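PDB 4HLN: starch synthase I from Hordeum vulgare, which belongs to the plant starch synthases, enzymes of the glycosyltransferase class whose two Rossmann-like domains make up a GT-B fold. Local coordinates for residues A[237-242]-A[270-275]; A[303-308]-A[346-351]; A[432-437]-A[496-501]; A[439-444]-A[468-473]. All coordinates share one frame; numbering follows the deposited sequence.

Interaction 1 (A[237-242]-A[270-275])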
loop_
_atom_site.group_PDB
_atom_site.type_symbol
_atom_site.label_atom_id
_atom_site.label_comp_id
_atom_site.label_asym_id
_atom_site.label_seq_id
_atom_site.Cartn_x
_atom_site.Cartn_y
_atom_site.Cartn_z
ATOM N N PHE A 237 9.909 3.659 22.700
ATOM C CA PHE A 237 9.381 4.680 23.581
ATOM C C PHE A 237 8.587 5.763 22.829
ATOM O O PHE A 237 7.481 6.154 23.253
ATOM C CB PHE A 237 10.531 5.295 24.387
ATOM C CG PHE A 237 10.185 6.588 25.060
ATOM C CD1 PHE A 237 9.255 6.627 26.092
ATOM C CD2 PHE A 237 10.790 7.772 24.661
ATOM C CE1 PHE A 237 8.932 7.834 26.716
ATOM C CE2 PHE A 237 10.474 8.986 25.284
ATOM C CZ PHE A 237 9.548 9.021 26.311
ATOM N N ARG A 238 9.151 6.250 21.727
ATOM C CA ARG A 238 8.528 7.333 20.965
ATOM C C ARG A 238 7.144 6.912 20.499
ATOM O O ARG A 238 6.177 7.660 20.629
ATOM C CB ARG A 238 9.356 7.717 19.730
ATOM C CG ARG A 238 10.703 8.363 20.002
ATOM C CD ARG A 238 11.635 8.132 18.825
ATOM N NE ARG A 238 11.717 9.267 17.918
ATOM C CZ ARG A 238 11.767 9.164 16.594
ATOM N NH1 ARG A 238 11.722 7.971 16.032
ATOM N NH2 ARG A 238 11.851 10.251 15.829
ATOM N N TYR A 239 7.051 5.704 19.960
ATOM C CA TYR A 239 5.814 5.270 19.340
ATOM C C TYR A 239 4.794 4.723 20.336
ATOM O O TYR A 239 3.598 4.694 20.069
ATOM C CB TYR A 239 6.115 4.355 18.157
ATOM C CG TYR A 239 6.794 5.163 17.095
ATOM C CD1 TYR A 239 8.146 5.018 16.828
ATOM C CD2 TYR A 239 6.088 6.154 16.411
ATOM C CE1 TYR A 239 8.773 5.815 15.862
ATOM C CE2 TYR A 239 6.688 6.938 15.452
ATOM C CZ TYR A 239 8.033 6.767 15.173
ATOM O OH TYR A 239 8.615 7.569 14.210
ATOM N N THR A 240 5.287 4.346 21.506
ATOM C CA THR A 240 4.438 4.120 22.667
ATOM C C THR A 240 3.674 5.407 23.024
ATOM O O THR A 240 2.466 5.369 23.281
ATOM C CB THR A 240 5.291 3.620 23.866
ATOM O OG1 THR A 240 5.794 2.319 23.560
ATOM C CG2 THR A 240 4.482 3.518 25.149
ATOM N N LEU A 241 4.372 6.544 23.019
ATOM C CA LEU A 241 3.734 7.819 23.326
ATOM C C LEU A 241 2.642 8.087 22.308
ATOM O O LEU A 241 1.519 8.479 22.664
ATOM C CB LEU A 241 4.737 8.966 23.301
ATOM C CG LEU A 241 5.830 8.948 24.362
ATOM C CD1 LEU A 241 6.704 10.198 24.273
ATOM C CD2 LEU A 241 5.246 8.786 25.749
ATOM N N LEU A 242 2.989 7.856 21.042
ATOM C CA LEU A 242 2.078 8.076 19.937
ATOM C C LEU A 242 0.778 7.345 20.204
ATOM O O LEU A 242 -0.303 7.893 20.012
ATOM C CB LEU A 242 2.680 7.559 18.630
ATOM C CG LEU A 242 1.675 7.655 17.488
ATOM C CD1 LEU A 242 1.150 9.098 17.352
ATOM C CD2 LEU A 242 2.246 7.167 16.185
ATOM N N ASP A 270 0.701 0.083 10.532
ATOM C CA ASP A 270 2.012 -0.513 10.755
ATOM C C ASP A 270 2.380 -0.605 12.228
ATOM O O ASP A 270 1.518 -0.470 13.094
ATOM C CB ASP A 270 3.060 0.269 9.957
ATOM C CG ASP A 270 2.837 0.154 8.443
ATOM O OD1 ASP A 270 2.764 -0.999 7.932
ATOM O OD2 ASP A 270 2.701 1.214 7.779
ATOM N N TRP A 271 3.648 -0.829 12.539
ATOM C CA TRP A 271 3.955 -1.121 13.935
ATOM C C TRP A 271 3.905 0.121 14.785
ATOM O O TRP A 271 3.613 0.047 15.969
ATOM C CB TRP A 271 5.296 -1.843 14.103
ATOM C CG TRP A 271 6.492 -0.970 14.095
ATOM C CD1 TRP A 271 7.266 -0.658 13.014
ATOM C CD2 TRP A 271 7.079 -0.295 15.220
ATOM N NE1 TRP A 271 8.294 0.170 13.393
ATOM C CE2 TRP A 271 8.212 0.400 14.743
ATOM C CE3 TRP A 271 6.759 -0.208 16.581
ATOM C CZ2 TRP A 271 9.032 1.171 15.584
ATOM C CZ3 TRP A 271 7.581 0.556 17.421
ATOM C CH2 TRP A 271 8.703 1.234 16.915
ATOM N N HIS A 272 4.178 1.266 14.173
ATOM C CA HIS A 272 4.235 2.513 14.921
ATOM C C HIS A 272 2.966 2.768 15.722
ATOM O O HIS A 272 3.020 3.328 16.811
ATOM C CB HIS A 272 4.520 3.683 13.991
ATOM C CG HIS A 272 5.761 3.502 13.181
ATOM N ND1 HIS A 272 5.751 2.939 11.923
ATOM C CD2 HIS A 272 7.055 3.785 13.462
ATOM C CE1 HIS A 272 6.987 2.893 11.459
ATOM N NE2 HIS A 272 7.797 3.399 12.375
ATOM N N ALA A 273 1.833 2.342 15.180
ATOM C CA ALA A 273 0.542 2.571 15.821
ATOM C C ALA A 273 -0.067 1.283 16.358
ATOM O O ALA A 273 -1.256 1.227 16.635
ATOM C CB ALA A 273 -0.427 3.216 14.823
ATOM N N SER A 274 0.739 0.241 16.494
ATOM C CA SER A 274 0.193 -1.105 16.698
ATOM C C SER A 274 -0.209 -1.379 18.122
ATOM O O SER A 274 -0.837 -2.392 18.413
ATOM C CB SER A 274 1.174 -2.177 16.227
ATOM O OG SER A 274 0.996 -2.451 14.853
ATOM N N LEU A 275 0.164 -0.486 19.021
ATOM C CA LEU A 275 -0.144 -0.698 20.421
ATOM C C LEU A 275 -1.559 -0.194 20.715
ATOM O O LEU A 275 -2.147 -0.535 21.736
ATOM C CB LEU A 275 0.880 0.017 21.297
ATOM C CG LEU A 275 0.988 -0.488 22.732
ATOM C CD1 LEU A 275 1.714 -1.830 22.764
ATOM C CD2 LEU A 275 1.723 0.510 23.582
#
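Tyr239 and His272 form the heart of this buried contact, an edge-to-face aromatic pair with planes 72° apart. The imidazole is the edge partner: its CD2 sits over the centre of the phenol ring, 3.6 Å from Tyr239 CZ. The two side chains run alongside each other in the same direction, and His272 CB adds an off-centre CH-pi contact to the same ring. Trp271 crosses Tyr239 at about a right angle, an offset edge-to-face pair with planes 73° apart, the tyrosine now presenting its edge to the indole face. With CG between the backbone N and the carbonyl carbon (chi1 82°), the indole extends to Tyr239, CH2 lying 3.8 Å from Tyr239 CD1.

Apolar and backbone contacts fill in around the rings. Tyr239 CB rests 3.5 Å from His272 O, and Leu242 CD2 lies 4.0 Å from that carbonyl oxygen. Thr240 CG2 and Leu275 CD2 meet loosely at 4.4 Å. No hydrogen bond crosses between the segments; the phenol's polar end is held by Tyr168 OH and Phe229 O.

The result is an aromatic cluster packing helix 235-252 against the loop that follows parallel strand 264-269, in the Rossmann-like core of the starch synthase catalytic domain.

Interaction 2 (A[303-308]-A[346-351])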
loop_
_atom_site.group_PDB
_atom_site.type_symbol
_atom_site.label_atom_id
_atom_site.label_comp_id
_atom_site.label_asym_id
_atom_site.label_seq_id
_atom_site.Cartn_x
_atom_site.Cartn_y
_atom_site.Cartn_z
ATOM N N ALA A 303 8.532 -6.456 7.279
ATOM C CA ALA A 303 9.932 -6.417 7.682
ATOM C C ALA A 303 10.118 -5.827 9.069
ATOM O O ALA A 303 10.879 -6.354 9.875
ATOM C CB ALA A 303 10.727 -5.606 6.680
ATOM N N HIS A 304 9.432 -4.710 9.328
ATOM C CA HIS A 304 9.580 -3.973 10.584
ATOM C C HIS A 304 8.382 -4.144 11.489
ATOM O O HIS A 304 7.338 -3.537 11.279
ATOM C CB HIS A 304 9.836 -2.500 10.305
ATOM C CG HIS A 304 10.852 -2.286 9.239
ATOM N ND1 HIS A 304 10.521 -2.221 7.904
ATOM C CD2 HIS A 304 12.201 -2.194 9.301
ATOM C CE1 HIS A 304 11.622 -2.065 7.189
ATOM N NE2 HIS A 304 12.652 -2.045 8.013
ATOM N N GLN A 305 8.569 -4.960 12.516
ATOM C CA GLN A 305 7.480 -5.407 13.355
ATOM C C GLN A 305 7.502 -4.748 14.718
ATOM O O GLN A 305 6.667 -5.030 15.565
ATOM C CB GLN A 305 7.552 -6.919 13.472
ATOM C CG GLN A 305 7.535 -7.578 12.106
ATOM C CD GLN A 305 7.508 -9.095 12.161
ATOM O OE1 GLN A 305 7.420 -9.697 13.232
ATOM N NE2 GLN A 305 7.568 -9.722 10.996
ATOM N N GLY A 306 8.445 -3.837 14.912
ATOM C CA GLY A 306 8.583 -3.158 16.185
ATOM C C GLY A 306 8.980 -4.138 17.271
ATOM O O GLY A 306 8.251 -4.343 18.240
ATOM N N VAL A 307 10.148 -4.750 17.099
ATOM C CA VAL A 307 10.617 -5.780 18.006
ATOM C C VAL A 307 11.731 -5.301 18.923
ATOM O O VAL A 307 12.681 -4.625 18.494
ATOM C CB VAL A 307 11.053 -7.038 17.247
ATOM C CG1 VAL A 307 11.741 -8.014 18.189
ATOM C CG2 VAL A 307 9.841 -7.684 16.582
ATOM N N GLU A 308 11.582 -5.655 20.197
ATOM C CA GLU A 308 12.534 -5.299 21.231
ATOM C C GLU A 308 12.539 -6.442 22.220
ATOM O O GLU A 308 11.650 -7.295 22.191
ATOM C CB GLU A 308 12.161 -3.961 21.909
ATOM C CG GLU A 308 12.464 -2.678 21.081
ATOM C CD GLU A 308 13.962 -2.251 21.034
ATOM O OE1 GLU A 308 14.745 -2.622 21.940
ATOM O OE2 GLU A 308 14.353 -1.516 20.091
ATOM N N ASN A 346 6.579 -7.762 20.422
ATOM C CA ASN A 346 6.393 -7.525 19.011
ATOM C C ASN A 346 5.128 -6.700 18.772
ATOM O O ASN A 346 4.027 -7.237 18.702
ATOM C CB ASN A 346 6.325 -8.873 18.285
ATOM C CG ASN A 346 6.237 -8.727 16.772
ATOM O OD1 ASN A 346 5.651 -7.771 16.258
ATOM N ND2 ASN A 346 6.803 -9.697 16.047
ATOM N N PHE A 347 5.305 -5.392 18.630
ATOM C CA PHE A 347 4.199 -4.480 18.384
ATOM C C PHE A 347 3.193 -4.950 17.351
ATOM O O PHE A 347 1.998 -5.056 17.656
ATOM C CB PHE A 347 4.694 -3.078 18.031
ATOM C CG PHE A 347 4.966 -2.207 19.236
ATOM C CD1 PHE A 347 5.442 -2.764 20.422
ATOM C CD2 PHE A 347 4.736 -0.836 19.186
ATOM C CE1 PHE A 347 5.706 -1.968 21.524
ATOM C CE2 PHE A 347 4.991 -0.033 20.282
ATOM C CZ PHE A 347 5.480 -0.602 21.456
ATOM N N LEU A 348 3.662 -5.199 16.132
ATOM C CA LEU A 348 2.783 -5.601 15.040
ATOM C C LEU A 348 2.031 -6.866 15.415
ATOM O O LEU A 348 0.817 -6.965 15.211
ATOM C CB LEU A 348 3.597 -5.834 13.773
ATOM C CG LEU A 348 2.796 -5.866 12.479
ATOM C CD1 LEU A 348 2.147 -4.528 12.308
ATOM C CD2 LEU A 348 3.701 -6.143 11.295
ATOM N N LYS A 349 2.762 -7.831 15.975
ATOM C CA LYS A 349 2.158 -9.062 16.446
ATOM C C LYS A 349 1.011 -8.771 17.428
ATOM O O LYS A 349 -0.058 -9.368 17.342
ATOM C CB LYS A 349 3.220 -9.940 17.103
ATOM C CG LYS A 349 2.723 -11.293 17.582
ATOM C CD LYS A 349 2.302 -11.267 19.046
ATOM C CE LYS A 349 1.943 -12.672 19.564
ATOM N NZ LYS A 349 1.632 -12.698 21.032
ATOM N N GLY A 350 1.261 -7.859 18.362
ATOM C CA GLY A 350 0.283 -7.445 19.352
ATOM C C GLY A 350 -1.010 -6.941 18.740
ATOM O O GLY A 350 -2.103 -7.264 19.213
ATOM N N ALA A 351 -0.880 -6.157 17.675
ATOM C CA ALA A 351 -2.037 -5.673 16.935
ATOM C C ALA A 351 -2.719 -6.791 16.163
ATOM O O ALA A 351 -3.936 -6.825 16.080
ATOM C CB ALA A 351 -1.632 -4.574 15.979
#
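Gln305 and Asn346 meet amide to amide: Asn346 ND2 donates to Gln305 OE1 at 2.9 Å, in the carbonyl plane of the acceptor and near the amide plane of the donor. The side chains cross at a slant, with their amide planes turned 32° apart. Beside them two backbone bonds run from the start of helix 347-354 to the incoming chain. Leu348 N reaches Gln305 O at 3.1 Å in an almost straight bond (177°), and Phe347 N reaches Gly306 O at 3.2 Å. The methyl Val307 CG2 packs against the Asn346 amide, 3.7 Å from ND2, and Gln305 CB lies 4.1 Å from Leu348 CB.

One step out, Asn346 is steadied from the helix it caps. With CG anti to the backbone N (chi1 -176°), its OD1 accepts from Lys349 N at 2.9 Å, so the two ends of the amide are used at once and its flip is set. The other end of the Gln305 amide is held too, NE2 donating to Leu302 O and Gly374 O. Gly306 has a positive phi, which favours glycine, and its carbonyl accepts from Phe347. Farther out, the Phe347 ring meets Trp271.

Val307 and Asn346 also form an antiparallel, non-hydrogen-bonded pair, where strands 307-309 and 343-346 of a small three-stranded sheet begin to pair, followed by Glu308 with Val345. Asn346 thus ends a strand and serves as N-cap, and the first three amides of the helix all have acceptors: a strand-to-helix junction with an asparagine cap.

Interaction 3 (A[432-437]-A[496-501])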
loop_
_atom_site.group_PDB
_atom_site.type_symbol
_atom_site.label_atom_id
_atom_site.label_comp_id
_atom_site.label_asym_id
_atom_site.label_seq_id
_atom_site.Cartn_x
_atom_site.Cartn_y
_atom_site.Cartn_z
ATOM N N LEU A 432 10.708 6.057 -29.980
ATOM C CA LEU A 432 11.744 5.205 -29.405
ATOM C C LEU A 432 12.684 4.644 -30.467
ATOM O O LEU A 432 13.728 4.072 -30.145
ATOM C CB LEU A 432 11.123 4.059 -28.602
ATOM C CG LEU A 432 10.233 4.493 -27.441
ATOM C CD1 LEU A 432 9.437 3.344 -26.874
ATOM C CD2 LEU A 432 11.057 5.143 -26.359
ATOM N N GLY A 433 12.307 4.801 -31.731
ATOM C CA GLY A 433 13.141 4.346 -32.824
ATOM C C GLY A 433 12.916 2.881 -33.148
ATOM O O GLY A 433 13.745 2.222 -33.783
ATOM N N LEU A 434 11.784 2.359 -32.705
ATOM C CA LEU A 434 11.455 0.978 -32.980
ATOM C C LEU A 434 10.786 0.825 -34.332
ATOM O O LEU A 434 10.116 1.744 -34.823
ATOM C CB LEU A 434 10.540 0.438 -31.897
ATOM C CG LEU A 434 11.208 0.290 -30.532
ATOM C CD1 LEU A 434 10.148 0.050 -29.469
ATOM C CD2 LEU A 434 12.233 -0.845 -30.569
ATOM N N PRO A 435 10.984 -0.342 -34.950
ATOM C CA PRO A 435 10.211 -0.690 -36.140
ATOM C C PRO A 435 8.699 -0.498 -35.903
ATOM O O PRO A 435 8.101 -1.099 -34.991
ATOM C CB PRO A 435 10.565 -2.165 -36.373
ATOM C CG PRO A 435 11.382 -2.607 -35.142
ATOM C CD PRO A 435 12.006 -1.355 -34.632
ATOM N N VAL A 436 8.097 0.357 -36.726
ATOM C CA VAL A 436 6.683 0.669 -36.603
ATOM C C VAL A 436 5.806 -0.471 -37.097
ATOM O O VAL A 436 5.314 -0.449 -38.221
ATOM C CB VAL A 436 6.332 1.961 -37.350
ATOM C CG1 VAL A 436 4.831 2.264 -37.223
ATOM C CG2 VAL A 436 7.167 3.114 -36.808
ATOM N N ARG A 437 5.603 -1.463 -36.241
ATOM C CA ARG A 437 4.797 -2.620 -36.594
ATOM C C ARG A 437 3.600 -2.750 -35.659
ATOM O O ARG A 437 3.744 -2.840 -34.432
ATOM C CB ARG A 437 5.650 -3.878 -36.527
ATOM C CG ARG A 437 6.933 -3.787 -37.312
ATOM C CD ARG A 437 7.707 -5.082 -37.180
ATOM N NE ARG A 437 6.819 -6.243 -37.228
ATOM C CZ ARG A 437 7.067 -7.398 -36.616
ATOM N NH1 ARG A 437 8.180 -7.550 -35.910
ATOM N NH2 ARG A 437 6.202 -8.398 -36.709
ATOM N N LYS A 496 14.498 -4.518 -30.885
ATOM C CA LYS A 496 13.545 -5.151 -29.988
ATOM C C LYS A 496 13.524 -4.520 -28.598
ATOM O O LYS A 496 12.505 -4.555 -27.915
ATOM C CB LYS A 496 13.868 -6.637 -29.852
ATOM C CG LYS A 496 13.668 -7.455 -31.103
ATOM C CD LYS A 496 13.994 -8.924 -30.835
ATOM C CE LYS A 496 13.638 -9.808 -32.021
ATOM N NZ LYS A 496 13.697 -11.257 -31.680
ATOM N N PHE A 497 14.647 -3.949 -28.176
ATOM C CA PHE A 497 14.766 -3.466 -26.805
ATOM C C PHE A 497 15.173 -2.002 -26.721
ATOM O O PHE A 497 16.121 -1.575 -27.376
ATOM C CB PHE A 497 15.770 -4.314 -26.019
ATOM C CG PHE A 497 15.998 -3.829 -24.623
ATOM C CD1 PHE A 497 15.346 -4.423 -23.553
ATOM C CD2 PHE A 497 16.852 -2.767 -24.375
ATOM C CE1 PHE A 497 15.551 -3.973 -22.257
ATOM C CE2 PHE A 497 17.054 -2.310 -23.083
ATOM C CZ PHE A 497 16.403 -2.917 -22.018
ATOM N N ARG A 498 14.460 -1.250 -25.889
ATOM C CA ARG A 498 14.787 0.144 -25.613
ATOM C C ARG A 498 14.809 0.434 -24.112
ATOM O O ARG A 498 13.912 0.026 -23.373
ATOM C CB ARG A 498 13.789 1.078 -26.300
ATOM C CG ARG A 498 13.794 1.001 -27.824
ATOM C CD ARG A 498 15.084 1.541 -28.432
ATOM N NE ARG A 498 15.009 1.535 -29.889
ATOM C CZ ARG A 498 15.420 0.534 -30.659
ATOM N NH1 ARG A 498 15.959 -0.556 -30.125
ATOM N NH2 ARG A 498 15.294 0.627 -31.974
ATOM N N GLY A 499 15.844 1.144 -23.676
ATOM C CA GLY A 499 15.988 1.529 -22.289
ATOM C C GLY A 499 16.077 3.036 -22.163
ATOM O O GLY A 499 17.060 3.661 -22.588
ATOM N N TRP A 500 15.036 3.620 -21.583
ATOM C CA TRP A 500 14.956 5.057 -21.408
ATOM C C TRP A 500 15.408 5.354 -19.995
ATOM O O TRP A 500 14.657 5.144 -19.033
ATOM C CB TRP A 500 13.511 5.522 -21.600
ATOM C CG TRP A 500 13.336 6.984 -21.956
ATOM C CD1 TRP A 500 12.993 7.486 -23.178
ATOM C CD2 TRP A 500 13.466 8.122 -21.078
ATOM N NE1 TRP A 500 12.915 8.860 -23.124
ATOM C CE2 TRP A 500 13.197 9.278 -21.848
ATOM C CE3 TRP A 500 13.789 8.277 -19.722
ATOM C CZ2 TRP A 500 13.240 10.573 -21.309
ATOM C CZ3 TRP A 500 13.828 9.565 -19.183
ATOM C CH2 TRP A 500 13.556 10.694 -19.977
ATOM N N VAL A 501 16.642 5.829 -19.874
ATOM C CA VAL A 501 17.227 6.091 -18.572
ATOM C C VAL A 501 16.991 7.510 -18.086
ATOM O O VAL A 501 17.436 8.487 -18.694
ATOM C CB VAL A 501 18.720 5.817 -18.559
ATOM C CG1 VAL A 501 19.288 6.182 -17.203
ATOM C CG2 VAL A 501 18.982 4.351 -18.877
#
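Leu432 closes helix 419-432 beside the edge strand 497-501, its CA 7.0 Å from that of Arg498, a spacing too wide for sheet pairing. Gly433 ends the helix in a Schellman motif: its positive phi (85°) is natural for glycine, and the carbonyls of Leu432 and Gly433 both face the strand's arginine. Strand 497-501 is the outermost of a six-stranded parallel sheet in the Rossmann-like domain of the glycosyl transferase group 1 family, and its backbone bonds go to strand 471-476.

Arg498 does most of the work. Its chain kinks at chi2 (-68°), which swings the guanidinium back toward the turn. NE donates to Leu432 O at 2.9 Å and NH2 to Gly433 O at 2.9 Å, both oxygens lying at the edge of the group near its plane. Seen from the acceptors the bonds differ: NE is tilted from the Leu432 carbonyl plane, while NH2 stands well above that of Gly433, off its lone pairs. NH1 turns to its own strand, to Phe497 O, and to Lys494 O just before it. Bonds from all three nitrogens hold the guanidinium's orientation, and its positive charge at a helix C-terminus probably interacts favourably with the helix dipole.

Alongside, the Arg498 and Leu434 side chains slide past each other in opposite directions. Leu432 CD2 reaches the edge of the Trp500 indole, 4.4 Å from CD1. Over one face of the guanidinium, centred on it, lies the methyl Leu434 CD2, 3.5 Å from Arg498 CZ.

Interaction 4 (A[439-444]-A[468-473])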
loop_
_atom_site.group_PDB
_atom_site.type_symbol
_atom_site.label_atom_id
_atom_site.label_comp_id
_atom_site.label_asym_id
_atom_site.label_seq_id
_atom_site.Cartn_x
_atom_site.Cartn_y
_atom_site.Cartn_z
ATOM N N ASP A 439 1.579 -5.217 -35.414
ATOM C CA ASP A 439 1.281 -6.605 -35.102
ATOM C C ASP A 439 2.167 -7.175 -33.996
ATOM O O ASP A 439 1.804 -8.152 -33.332
ATOM C CB ASP A 439 1.447 -7.435 -36.381
ATOM C CG ASP A 439 2.655 -6.991 -37.227
ATOM O OD1 ASP A 439 2.534 -6.036 -38.036
ATOM O OD2 ASP A 439 3.730 -7.607 -37.081
ATOM N N VAL A 440 3.335 -6.568 -33.815
ATOM C CA VAL A 440 4.298 -7.008 -32.815
ATOM C C VAL A 440 3.822 -6.606 -31.409
ATOM O O VAL A 440 3.297 -5.508 -31.220
ATOM C CB VAL A 440 5.688 -6.390 -33.103
ATOM C CG1 VAL A 440 5.643 -4.882 -32.901
ATOM C CG2 VAL A 440 6.750 -6.995 -32.221
ATOM N N PRO A 441 3.982 -7.506 -30.420
ATOM C CA PRO A 441 3.651 -7.203 -29.022
ATOM C C PRO A 441 4.651 -6.225 -28.425
ATOM O O PRO A 441 5.857 -6.488 -28.441
ATOM C CB PRO A 441 3.805 -8.558 -28.325
ATOM C CG PRO A 441 3.774 -9.571 -29.420
ATOM C CD PRO A 441 4.402 -8.905 -30.587
ATOM N N LEU A 442 4.154 -5.109 -27.907
ATOM C CA LEU A 442 5.009 -4.111 -27.288
ATOM C C LEU A 442 4.803 -4.113 -25.781
ATOM O O LEU A 442 3.680 -3.978 -25.292
ATOM C CB LEU A 442 4.731 -2.734 -27.877
ATOM C CG LEU A 442 5.437 -1.547 -27.217
ATOM C CD1 LEU A 442 6.919 -1.800 -27.009
ATOM C CD2 LEU A 442 5.223 -0.293 -28.047
ATOM N N ILE A 443 5.899 -4.274 -25.050
ATOM C CA ILE A 443 5.848 -4.480 -23.616
ATOM C C ILE A 443 6.617 -3.411 -22.872
ATOM O O ILE A 443 7.729 -3.043 -23.268
ATOM C CB ILE A 443 6.451 -5.822 -23.253
ATOM C CG1 ILE A 443 5.607 -6.938 -23.854
ATOM C CG2 ILE A 443 6.519 -5.979 -21.750
ATOM C CD1 ILE A 443 6.323 -8.248 -23.925
ATOM N N GLY A 444 6.018 -2.927 -21.784
ATOM C CA GLY A 444 6.594 -1.855 -20.996
ATOM C C GLY A 444 6.904 -2.250 -19.560
ATOM O O GLY A 444 6.183 -3.041 -18.930
ATOM N N GLU A 468 11.933 -14.216 -28.994
ATOM C CA GLU A 468 10.608 -14.101 -29.585
ATOM C C GLU A 468 10.486 -12.796 -30.355
ATOM O O GLU A 468 11.315 -11.894 -30.198
ATOM C CB GLU A 468 9.541 -14.153 -28.494
ATOM C CG GLU A 468 9.855 -15.121 -27.360
ATOM C CD GLU A 468 8.909 -16.313 -27.321
ATOM O OE1 GLU A 468 9.182 -17.270 -26.562
ATOM O OE2 GLU A 468 7.891 -16.292 -28.044
ATOM N N ASP A 469 9.456 -12.691 -31.189
ATOM C CA ASP A 469 9.222 -11.450 -31.915
ATOM C C ASP A 469 8.400 -10.504 -31.057
ATOM O O ASP A 469 7.169 -10.549 -31.073
ATOM C CB ASP A 469 8.514 -11.694 -33.245
ATOM C CG ASP A 469 8.384 -10.422 -34.071
ATOM O OD1 ASP A 469 9.119 -9.449 -33.773
ATOM O OD2 ASP A 469 7.555 -10.393 -35.012
ATOM N N VAL A 470 9.099 -9.662 -30.302
ATOM C CA VAL A 470 8.465 -8.690 -29.427
ATOM C C VAL A 470 9.351 -7.469 -29.305
ATOM O O VAL A 470 10.554 -7.517 -29.592
ATOM C CB VAL A 470 8.241 -9.238 -27.997
ATOM C CG1 VAL A 470 7.388 -10.480 -28.025
ATOM C CG2 VAL A 470 9.572 -9.515 -27.314
ATOM N N GLN A 471 8.744 -6.370 -28.875
ATOM C CA GLN A 471 9.499 -5.186 -28.510
ATOM C C GLN A 471 9.311 -4.931 -27.009
ATOM O O GLN A 471 8.277 -5.255 -26.428
ATOM C CB GLN A 471 9.055 -3.986 -29.341
ATOM C CG GLN A 471 8.768 -4.335 -30.792
ATOM C CD GLN A 471 8.426 -3.120 -31.615
ATOM O OE1 GLN A 471 7.716 -2.220 -31.153
ATOM N NE2 GLN A 471 8.944 -3.071 -32.839
ATOM N N PHE A 472 10.327 -4.366 -26.379
ATOM C CA PHE A 472 10.307 -4.195 -24.944
ATOM C C PHE A 472 10.967 -2.884 -24.573
ATOM O O PHE A 472 12.144 -2.671 -24.830
ATOM C CB PHE A 472 11.038 -5.346 -24.259
ATOM C CG PHE A 472 11.080 -5.215 -22.777
ATOM C CD1 PHE A 472 10.142 -5.854 -21.985
ATOM C CD2 PHE A 472 12.037 -4.427 -22.166
ATOM C CE1 PHE A 472 10.168 -5.722 -20.603
ATOM C CE2 PHE A 472 12.066 -4.291 -20.784
ATOM C CZ PHE A 472 11.129 -4.940 -20.007
ATOM N N VAL A 473 10.206 -1.995 -23.963
ATOM C CA VAL A 473 10.782 -0.745 -23.519
ATOM C C VAL A 473 10.642 -0.642 -22.015
ATOM O O VAL A 473 9.574 -0.896 -21.452
ATOM C CB VAL A 473 10.108 0.470 -24.177
ATOM C CG1 VAL A 473 8.580 0.380 -24.053
ATOM C CG2 VAL A 473 10.629 1.759 -23.552
#
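Pro441 and Gln471 begin a ladder of three backbone hydrogen bonds between parallel strands. Gln471 N gives to Pro441 O at 2.9 Å, Ile443 N to Gln471 O at 2.9 Å and Val473 N to Ile443 O at 2.8 Å; CA-H...O contacts, such as Gly444 CA to Val473 O, supplement them. Along the outer edges, the backbones of Leu442 and Gly444 pair with Asp516 and strand 517-520, and that of Phe472 with Lys496. Leu442 N also donates to Asp516 OD2, Val440 O accepts from Lys425 NZ, and Asp469 O from Arg591 NH1.

The Gln471 amide is satisfied from outside: OE1 accepts from Gln429 NE2, and NE2 donates to Pro435 O. Val440 chi1 (67°) sends CG1 against that amide, 3.5 Å from Gln471 CD. Apolar pairs complete the contact: Ile443 CG2 meets Phe472 CD1 at 3.6 Å on one face of the sheet, Leu442 CD1 meets Val473 CG1 at 4.0 Å on the other, which Gln471 shares.

These strands belong to the beta-alpha-beta unit completed by helix 455-466. Backbone bonds set their register, Gln429 and Pro435 pay for burying the Gln471 amide, and Asp439 and Asp469 share a salt-bridge partner in Arg437 NH2, which should offset their like charges.

Overall arrangement
The four contacts fall into two pairs on opposite sides of the chain's centre. Interactions 1 and 2, with centres about 10 Å apart, touch directly: Ser274 CB packs on Phe347 O at 3.3 Å. Interactions 3 and 4 lie about 9 Å apart, centre to centre, and share the six-stranded parallel sheet, where Lys496 O probably accepts from Phe472 N at 2.7 Å. Centres of different pairs are 44 to 48 Å apart, one pair in the starch synthase catalytic region and one in the group 1 region; the disulfide Cys147-Cys527 links those two regions. In interaction 4 the Pro441 side chain is about 14 Å from a bound alpha-D-glucopyranose, and helix 576-592, which packs on Pro441 and Val470, carries pocket residues Thr585 and Thr589.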